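Cell wall surface anchor family protein (PDB 3PHS) serves as the minor pilin of Streptococcus agalactiae, a cell-wall-anchored pilus subunit that mediates adhesion to lung epithelial cells through an Ig-like domain. Local coordinates at residues I34-G39 with V126-I131; V45-Y50 with S115-D120; Y101-A104 with E109-R112. All coordinates share one frame; numbering follows the deposited sequence.

Contact 1 (I34-G39 with V126-I131); sequences IAPKEG and VIYPKI
The carbonyl oxygen of Y128, the residue whose ring meets A35 and P36, accepts a hydrogen bond from NH2 of R27, while NH1 of the same guanidinium makes a weak bond to O of P129. R27 also packs against P36, so this one arginine holds the Y128 backbone and touches the loop lying over the ring. The contact itself is apolar. CA of A35 stands over the middle of the phenol ring, 3.6 Å from its centroid and 11° off the normal, a CH-pi contact made over the face. The methyl CB of A35 is displaced toward the hydroxyl end and comes within 3.4 Å of CZ of Y128. At the other end of the ring, the proline approaches obliquely, with CD of P36 3.6 Å from CD2 of Y128. With chi1 at -65°, CG of Y128 lies opposite the carbonyl carbon and beside the backbone N, which carries the ring out beneath residues 34-36. The carbonyl carbon of I34 adds a looser approach, 4.0 Å from CD1 of Y128. A backbone hydrogen bond between Y128 and L32 ties down the same loop just upstream. The arrangement is that of a surface loop, joining strands 13-21 and 40-41, laid across an aromatic residue just after strand 125-127 in an Ig-like β-sandwich.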
loop_
_atom_site.group_PDB
_atom_site.type_symbol
_atom_site.label_atom_id
_atom_site.label_comp_id
_atom_site.label_asym_id
_atom_site.label_seq_id
_atom_site.Cartn_x
_atom_site.Cartn_y
_atom_site.Cartn_z
ATOM N N ILE A 34 -10.210 6.079 21.245
ATOM C CA ILE A 34 -11.383 6.944 20.988
ATOM C C ILE A 34 -12.062 6.568 19.678
ATOM O O ILE A 34 -11.448 6.706 18.629
ATOM C CB ILE A 34 -10.979 8.462 20.933
ATOM C CG1 ILE A 34 -10.474 8.961 22.299
ATOM C CG2 ILE A 34 -12.127 9.326 20.394
ATOM C CD1 ILE A 34 -11.579 9.201 23.357
ATOM N N ALA A 35 -13.321 6.112 19.749
ATOM C CA ALA A 35 -14.112 5.785 18.547
ATOM C C ALA A 35 -14.258 6.996 17.629
ATOM O O ALA A 35 -14.451 8.120 18.100
ATOM C CB ALA A 35 -15.507 5.244 18.925
ATOM N N PRO A 36 -14.162 6.772 16.305
ATOM C CA PRO A 36 -14.551 7.860 15.426
ATOM C C PRO A 36 -16.056 8.117 15.571
ATOM O O PRO A 36 -16.812 7.247 16.051
ATOM C CB PRO A 36 -14.210 7.337 14.014
ATOM C CG PRO A 36 -14.124 5.886 14.144
ATOM C CD PRO A 36 -13.670 5.596 15.564
ATOM N N LYS A 37 -16.462 9.309 15.150
ATOM C CA LYS A 37 -17.834 9.794 15.292
ATOM C C LYS A 37 -18.807 9.018 14.407
ATOM O O LYS A 37 -19.982 8.845 14.750
ATOM C CB LYS A 37 -17.868 11.295 14.986
ATOM C CG LYS A 37 -17.033 12.121 15.977
ATOM C CD LYS A 37 -16.987 13.600 15.591
ATOM C CE LYS A 37 -16.140 14.410 16.594
ATOM N NZ LYS A 37 -16.099 15.892 16.266
ATOM N N GLU A 38 -18.292 8.554 13.273
ATOM C CA GLU A 38 -19.021 7.715 12.340
ATOM C C GLU A 38 -17.959 6.793 11.761
ATOM O O GLU A 38 -16.754 7.076 11.865
ATOM C CB GLU A 38 -19.621 8.531 11.182
ATOM C CG GLU A 38 -20.735 9.545 11.531
ATOM C CD GLU A 38 -22.007 8.894 12.042
ATOM O OE1 GLU A 38 -22.326 7.759 11.618
ATOM O OE2 GLU A 38 -22.696 9.537 12.884
ATOM N N GLY A 39 -18.394 5.716 11.124
ATOM C CA GLY A 39 -17.430 4.803 10.501
ATOM C C GLY A 39 -18.086 3.530 10.036
ATOM O O GLY A 39 -18.972 3.000 10.708
ATOM N N VAL A 126 -10.425 -1.632 24.011
ATOM C CA VAL A 126 -11.083 -1.498 22.705
ATOM C C VAL A 126 -10.256 -0.482 21.893
ATOM O O VAL A 126 -10.021 0.639 22.335
ATOM C CB VAL A 126 -12.552 -1.070 22.839
ATOM C CG1 VAL A 126 -13.205 -0.888 21.449
ATOM C CG2 VAL A 126 -13.347 -2.097 23.675
ATOM N N ILE A 127 -9.792 -0.889 20.721
ATOM C CA ILE A 127 -8.877 -0.034 19.967
ATOM C C ILE A 127 -9.365 0.118 18.532
ATOM O O ILE A 127 -9.926 -0.823 17.957
ATOM C CB ILE A 127 -7.410 -0.549 19.982
ATOM C CG1 ILE A 127 -7.311 -1.891 19.332
ATOM C CG2 ILE A 127 -6.772 -0.578 21.431
ATOM C CD1 ILE A 127 -6.153 -1.936 18.426
ATOM N N TYR A 128 -9.148 1.311 17.983
ATOM C CA TYR A 128 -9.587 1.684 16.648
ATOM C C TYR A 128 -8.325 2.019 15.842
ATOM O O TYR A 128 -7.807 3.134 15.957
ATOM C CB TYR A 128 -10.526 2.901 16.708
ATOM C CG TYR A 128 -11.834 2.626 17.439
ATOM C CD1 TYR A 128 -11.901 2.708 18.834
ATOM C CD2 TYR A 128 -12.979 2.259 16.745
ATOM C CE1 TYR A 128 -13.105 2.414 19.529
ATOM C CE2 TYR A 128 -14.187 1.977 17.422
ATOM C CZ TYR A 128 -14.227 2.058 18.816
ATOM O OH TYR A 128 -15.399 1.796 19.489
ATOM N N PRO A 129 -7.792 1.048 15.066
ATOM C CA PRO A 129 -6.563 1.395 14.333
ATOM C C PRO A 129 -6.826 2.541 13.358
ATOM O O PRO A 129 -7.964 2.727 12.922
ATOM C CB PRO A 129 -6.219 0.100 13.582
ATOM C CG PRO A 129 -6.852 -0.994 14.415
ATOM C CD PRO A 129 -8.153 -0.373 14.876
ATOM N N LYS A 130 -5.785 3.303 13.037
ATOM C CA LYS A 130 -5.888 4.412 12.074
ATOM C C LYS A 130 -5.839 3.815 10.683
ATOM O O LYS A 130 -4.886 3.115 10.332
ATOM C CB LYS A 130 -4.748 5.412 12.275
ATOM C CG LYS A 130 -4.754 6.019 13.678
ATOM C CD LYS A 130 -3.573 6.969 13.919
ATOM C CE LYS A 130 -3.481 7.333 15.404
ATOM N NZ LYS A 130 -2.134 7.895 15.739
ATOM N N ILE A 131 -6.903 4.040 9.922
ATOM C CA ILE A 131 -7.090 3.324 8.680
ATOM C C ILE A 131 -7.243 4.329 7.556
ATOM O O ILE A 131 -8.044 5.247 7.653
ATOM C CB ILE A 131 -8.333 2.399 8.763
ATOM C CG1 ILE A 131 -8.051 1.228 9.719
ATOM C CG2 ILE A 131 -8.711 1.815 7.372
ATOM C CD1 ILE A 131 -9.318 0.722 10.387
#

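Contact 2 (V45-Y50 with S115-D120); sequences VLYQLY and SAFLVD
Y47, near the start of strand 46-50, directs its CB toward strand 117-120, and its ring reaches the phenyl group of F117. CE2 of Y47 sits at the edge of the F117 ring, near its plane, 4.3 Å from CE1 of F117; seen from the tyrosine, the approach is oblique. The phenol oxygen of Y47 is hydrogen-bonded to ND1 of H19 on strand 13-21 of the facing sheet, which ties the far end of this ring across the interior, and P129 packs against both aromatic side chains. Q48 pairs through its backbone with L103 of strand 98-106, the strand that separates the two segments. In this antiparallel sheet, strands 46-52 and 109-121 are both neighbours of 98-106 and therefore run in the same general direction. The axes of segments 46-50 and 117-120 come within 8.9 Å, their directions 57° apart, and the side chains on the inner surface of the Ig-like sandwich have to meet over the intervening strand. G102, which has no side chain, probably gives the phenyl its room: its CA is 3.8 Å from CZ of F117, and one face of the phenyl group lies over this CA. The ring is brought there by chi1 of 49°, which places CG of F117 between its own backbone N and carbonyl carbon. L49 comes next on the inner surface. Its CB does not point at the partner strand, but the branch ending in CD1 extends to it, meeting CE2 of F117 obliquely at 4.2 Å. The same methyl is 4.2 Å from CG2 of V119, which itself lies in the plane of the F117 ring at its edge.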
loop_
_atom_site.group_PDB
_atom_site.type_symbol
_atom_site.label_atom_id
_atom_site.label_comp_id
_atom_site.label_asym_id
_atom_site.label_seq_id
_atom_site.Cartn_x
_atom_site.Cartn_y
_atom_site.Cartn_z
ATOM N N VAL A 45 -10.938 -8.520 7.651
ATOM C CA VAL A 45 -9.579 -7.994 7.802
ATOM C C VAL A 45 -8.848 -8.815 8.855
ATOM O O VAL A 45 -9.355 -9.013 9.980
ATOM C CB VAL A 45 -9.533 -6.460 8.163
ATOM C CG1 VAL A 45 -8.075 -5.949 8.307
ATOM C CG2 VAL A 45 -10.268 -5.615 7.108
ATOM N N LEU A 46 -7.676 -9.320 8.469
ATOM C CA LEU A 46 -6.858 -10.136 9.358
ATOM C C LEU A 46 -5.951 -9.276 10.214
ATOM O O LEU A 46 -5.095 -8.556 9.690
ATOM C CB LEU A 46 -6.033 -11.141 8.535
ATOM C CG LEU A 46 -5.068 -12.066 9.273
ATOM C CD1 LEU A 46 -5.743 -12.744 10.465
ATOM C CD2 LEU A 46 -4.575 -13.101 8.271
ATOM N N TYR A 47 -6.166 -9.344 11.530
ATOM C CA TYR A 47 -5.280 -8.704 12.517
ATOM C C TYR A 47 -4.404 -9.742 13.215
ATOM O O TYR A 47 -4.860 -10.850 13.545
ATOM C CB TYR A 47 -6.098 -7.894 13.554
ATOM C CG TYR A 47 -6.474 -6.536 13.017
ATOM C CD1 TYR A 47 -7.670 -6.342 12.320
ATOM C CD2 TYR A 47 -5.608 -5.453 13.149
ATOM C CE1 TYR A 47 -7.998 -5.089 11.802
ATOM C CE2 TYR A 47 -5.926 -4.198 12.610
ATOM C CZ TYR A 47 -7.125 -4.028 11.950
ATOM O OH TYR A 47 -7.437 -2.783 11.431
ATOM N N GLN A 48 -3.137 -9.394 13.396
ATOM C CA GLN A 48 -2.249 -10.208 14.199
ATOM C C GLN A 48 -1.710 -9.388 15.350
ATOM O O GLN A 48 -1.377 -8.218 15.177
ATOM C CB GLN A 48 -1.115 -10.764 13.349
ATOM C CG GLN A 48 -1.660 -11.688 12.315
ATOM C CD GLN A 48 -0.622 -12.300 11.425
ATOM O OE1 GLN A 48 -0.916 -13.284 10.732
ATOM N NE2 GLN A 48 0.583 -11.745 11.420
ATOM N N LEU A 49 -1.596 -10.038 16.507
ATOM C CA LEU A 49 -1.065 -9.415 17.708
ATOM C C LEU A 49 0.147 -10.203 18.185
ATOM O O LEU A 49 0.045 -11.408 18.412
ATOM C CB LEU A 49 -2.161 -9.319 18.791
ATOM C CG LEU A 49 -3.125 -8.118 18.821
ATOM C CD1 LEU A 49 -2.434 -6.881 19.324
ATOM C CD2 LEU A 49 -3.815 -7.803 17.492
ATOM N N TYR A 50 1.285 -9.516 18.320
ATOM C CA TYR A 50 2.563 -10.122 18.702
ATOM C C TYR A 50 2.876 -9.735 20.141
ATOM O O TYR A 50 3.018 -8.554 20.458
ATOM C CB TYR A 50 3.667 -9.687 17.741
ATOM C CG TYR A 50 3.459 -10.302 16.378
ATOM C CD1 TYR A 50 2.557 -9.744 15.466
ATOM C CD2 TYR A 50 4.094 -11.493 16.039
ATOM C CE1 TYR A 50 2.342 -10.335 14.218
ATOM C CE2 TYR A 50 3.880 -12.097 14.800
ATOM C CZ TYR A 50 3.021 -11.504 13.896
ATOM O OH TYR A 50 2.814 -12.128 12.700
ATOM N N SER A 115 -2.327 1.635 10.257
ATOM C CA SER A 115 -1.198 1.968 11.101
ATOM C C SER A 115 -1.081 0.917 12.192
ATOM O O SER A 115 -2.049 0.657 12.916
ATOM C CB SER A 115 -1.369 3.361 11.709
ATOM O OG SER A 115 -1.219 4.358 10.706
ATOM N N ALA A 116 0.095 0.291 12.281
ATOM C CA ALA A 116 0.367 -0.662 13.348
ATOM C C ALA A 116 0.436 0.073 14.695
ATOM O O ALA A 116 0.671 1.293 14.748
ATOM C CB ALA A 116 1.665 -1.396 13.084
ATOM N N PHE A 117 0.252 -0.669 15.787
ATOM C CA PHE A 117 0.114 -0.018 17.092
ATOM C C PHE A 117 0.678 -0.903 18.198
ATOM O O PHE A 117 0.806 -2.121 18.033
ATOM C CB PHE A 117 -1.370 0.270 17.394
ATOM C CG PHE A 117 -2.262 -0.906 17.168
ATOM C CD1 PHE A 117 -2.868 -1.103 15.923
ATOM C CD2 PHE A 117 -2.451 -1.854 18.174
ATOM C CE1 PHE A 117 -3.651 -2.221 15.691
ATOM C CE2 PHE A 117 -3.249 -2.963 17.957
ATOM C CZ PHE A 117 -3.850 -3.151 16.717
ATOM N N LEU A 118 0.971 -0.289 19.333
ATOM C CA LEU A 118 1.266 -1.061 20.533
ATOM C C LEU A 118 0.058 -1.005 21.460
ATOM O O LEU A 118 -0.585 0.036 21.579
ATOM C CB LEU A 118 2.511 -0.516 21.234
ATOM C CG LEU A 118 3.830 -0.820 20.547
ATOM C CD1 LEU A 118 4.936 -0.012 21.214
ATOM C CD2 LEU A 118 4.132 -2.350 20.577
ATOM N N VAL A 119 -0.265 -2.122 22.103
ATOM C CA VAL A 119 -1.317 -2.124 23.145
ATOM C C VAL A 119 -0.647 -2.466 24.490
ATOM O O VAL A 119 -0.006 -3.503 24.617
ATOM C CB VAL A 119 -2.425 -3.182 22.907
ATOM C CG1 VAL A 119 -3.636 -2.887 23.829
ATOM C CG2 VAL A 119 -2.867 -3.258 21.440
ATOM N N ASP A 120 -0.819 -1.589 25.477
ATOM C CA ASP A 120 -0.386 -1.839 26.846
ATOM C C ASP A 120 -1.556 -2.576 27.528
ATOM O O ASP A 120 -2.439 -1.945 28.145
ATOM C CB ASP A 120 -0.097 -0.479 27.493
ATOM C CG ASP A 120 0.479 -0.564 28.895
ATOM O OD1 ASP A 120 0.719 -1.660 29.440
ATOM O OD2 ASP A 120 0.683 0.532 29.468
#

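Contact 3 (Y101-A104 with E109-R112); sequences YGLA and EKNR
A104 and K110, with L103 beside them, make most of this contact within a β-hairpin formed by strands 98-106 and 109-121. The carbonyl oxygen of A104 receives the N-H of N111 in a short, nearly straight bond, 2.8 Å from N of N111 to O of A104 with 173° at the hydrogen; the donor is tilted 33° from the carbonyl plane. That oxygen is also approached by CA of K110 at 3.6 Å, a CA-H...O contact. Where a regular antiparallel pair would have the return bond from N of A104 to O of N111, a water stands between the two atoms. N of A104 donates to it over 2.9 Å, and the water lies 3.0 Å from O of N111, to which it can donate. The two backbones are thus spread apart at this point, in a part of strand 109-121 where its regular course is interrupted. On the flank, CB of A104 faces CB of N111, whose OD1 turns back to N of N113 in an Asx turn. L103 projects toward the partner strand, and its methyl CD1 lies 3.7 Å from CB of K110, the leucine crossing the lysine chain obliquely. CG of K110 is anti to its backbone N, and the chain then runs extended past CD1 of L103 before bending at chi4 (-76°), which brings NZ to the carbonyl oxygen of V114. Beyond the hairpin, E109 forms a salt bridge with R166, NH1 of R112 donates to O of D203 and its guanidinium makes a cation-pi contact with Y204, so this strand also meets the second domain. Y101 touches the lysine more distantly: its OH, hydrogen-bonded to OD1 of N65, is 4.5 Å from CE of K110.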
loop_
_atom_site.group_PDB
_atom_site.type_symbol
_atom_site.label_atom_id
_atom_site.label_comp_id
_atom_site.label_asym_id
_atom_site.label_seq_id
_atom_site.Cartn_x
_atom_site.Cartn_y
_atom_site.Cartn_z
ATOM N N TYR A 101 2.141 -5.819 19.961
ATOM C CA TYR A 101 2.223 -5.087 18.718
ATOM C C TYR A 101 1.197 -5.689 17.784
ATOM O O TYR A 101 1.241 -6.888 17.506
ATOM C CB TYR A 101 3.614 -5.250 18.123
ATOM C CG TYR A 101 3.815 -4.622 16.762
ATOM C CD1 TYR A 101 3.941 -3.234 16.622
ATOM C CD2 TYR A 101 3.909 -5.420 15.618
ATOM C CE1 TYR A 101 4.150 -2.666 15.365
ATOM C CE2 TYR A 101 4.115 -4.857 14.355
ATOM C CZ TYR A 101 4.241 -3.483 14.252
ATOM O OH TYR A 101 4.458 -2.931 13.013
ATOM N N GLY A 102 0.306 -4.843 17.277
ATOM C CA GLY A 102 -0.769 -5.267 16.388
ATOM C C GLY A 102 -0.658 -4.632 15.013
ATOM O O GLY A 102 -0.265 -3.482 14.888
ATOM N N LEU A 103 -1.013 -5.396 13.985
ATOM C CA LEU A 103 -1.014 -4.881 12.612
ATOM C C LEU A 103 -2.052 -5.632 11.810
ATOM O O LEU A 103 -2.456 -6.726 12.196
ATOM C CB LEU A 103 0.371 -5.056 11.964
ATOM C CG LEU A 103 0.779 -6.425 11.415
ATOM C CD1 LEU A 103 2.054 -6.308 10.610
ATOM C CD2 LEU A 103 0.980 -7.408 12.549
ATOM N N ALA A 104 -2.500 -5.044 10.708
ATOM C CA ALA A 104 -3.305 -5.786 9.751
ATOM C C ALA A 104 -2.387 -6.404 8.706
ATOM O O ALA A 104 -1.401 -5.781 8.264
ATOM C CB ALA A 104 -4.329 -4.876 9.073
ATOM N N GLU A 109 1.812 -9.945 3.988
ATOM C CA GLU A 109 2.632 -8.816 4.417
ATOM C C GLU A 109 1.790 -7.829 5.175
ATOM O O GLU A 109 0.556 -7.919 5.142
ATOM C CB GLU A 109 3.231 -8.091 3.204
ATOM C CG GLU A 109 4.612 -8.584 2.809
ATOM C CD GLU A 109 5.146 -7.911 1.545
ATOM O OE1 GLU A 109 4.348 -7.545 0.641
ATOM O OE2 GLU A 109 6.381 -7.755 1.463
ATOM N N LYS A 110 2.448 -6.887 5.849
ATOM C CA LYS A 110 1.740 -5.812 6.527
ATOM C C LYS A 110 0.898 -5.046 5.524
ATOM O O LYS A 110 1.364 -4.719 4.432
ATOM C CB LYS A 110 2.689 -4.834 7.227
ATOM C CG LYS A 110 1.948 -3.673 7.891
ATOM C CD LYS A 110 2.892 -2.755 8.650
ATOM C CE LYS A 110 2.130 -1.669 9.394
ATOM N NZ LYS A 110 1.616 -0.534 8.531
ATOM N N ASN A 111 -0.352 -4.786 5.891
ATOM C CA ASN A 111 -1.193 -3.884 5.124
ATOM C C ASN A 111 -0.777 -2.460 5.510
ATOM O O ASN A 111 -1.016 -2.026 6.639
ATOM C CB ASN A 111 -2.674 -4.146 5.450
ATOM C CG ASN A 111 -3.615 -3.240 4.658
ATOM O OD1 ASN A 111 -3.173 -2.242 4.086
ATOM N ND2 ASN A 111 -4.903 -3.585 4.626
ATOM N N ARG A 112 -0.115 -1.738 4.599
ATOM C CA ARG A 112 0.405 -0.409 4.943
ATOM C C ARG A 112 -0.706 0.629 5.199
ATOM O O ARG A 112 -0.444 1.691 5.761
ATOM C CB ARG A 112 1.362 0.102 3.853
ATOM C CG ARG A 112 0.645 0.559 2.594
ATOM C CD ARG A 112 1.635 1.136 1.576
ATOM N NE ARG A 112 0.933 1.790 0.466
ATOM C CZ ARG A 112 1.531 2.584 -0.418
ATOM N NH1 ARG A 112 2.840 2.817 -0.348
ATOM N NH2 ARG A 112 0.820 3.134 -1.380
HETATM O O HOH W 1 -1.053 -2.820 9.527
#

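From the N terminus, the chain leaves strand 13-21 and enters the loop holding 34-39, where contact 1 opens; strand 46-52 then supplies the first half of contact 2, and strand 98-106 that of contact 3. Contact 3 closes first, through the adjoining strand, followed by contact 2 further along strand 109-121, and contact 1 closes last, so the three loops nest without crossing. Contacts 2 and 3 share one sheet and join directly: N of Y50 is 2.8 Å from O of Y101, probably hydrogen-bonded. Contact 1 belongs to the facing sheet and its loops, and meets contact 2 where O of K130 lies 3.0 Å from N of S115, probably hydrogen-bonded.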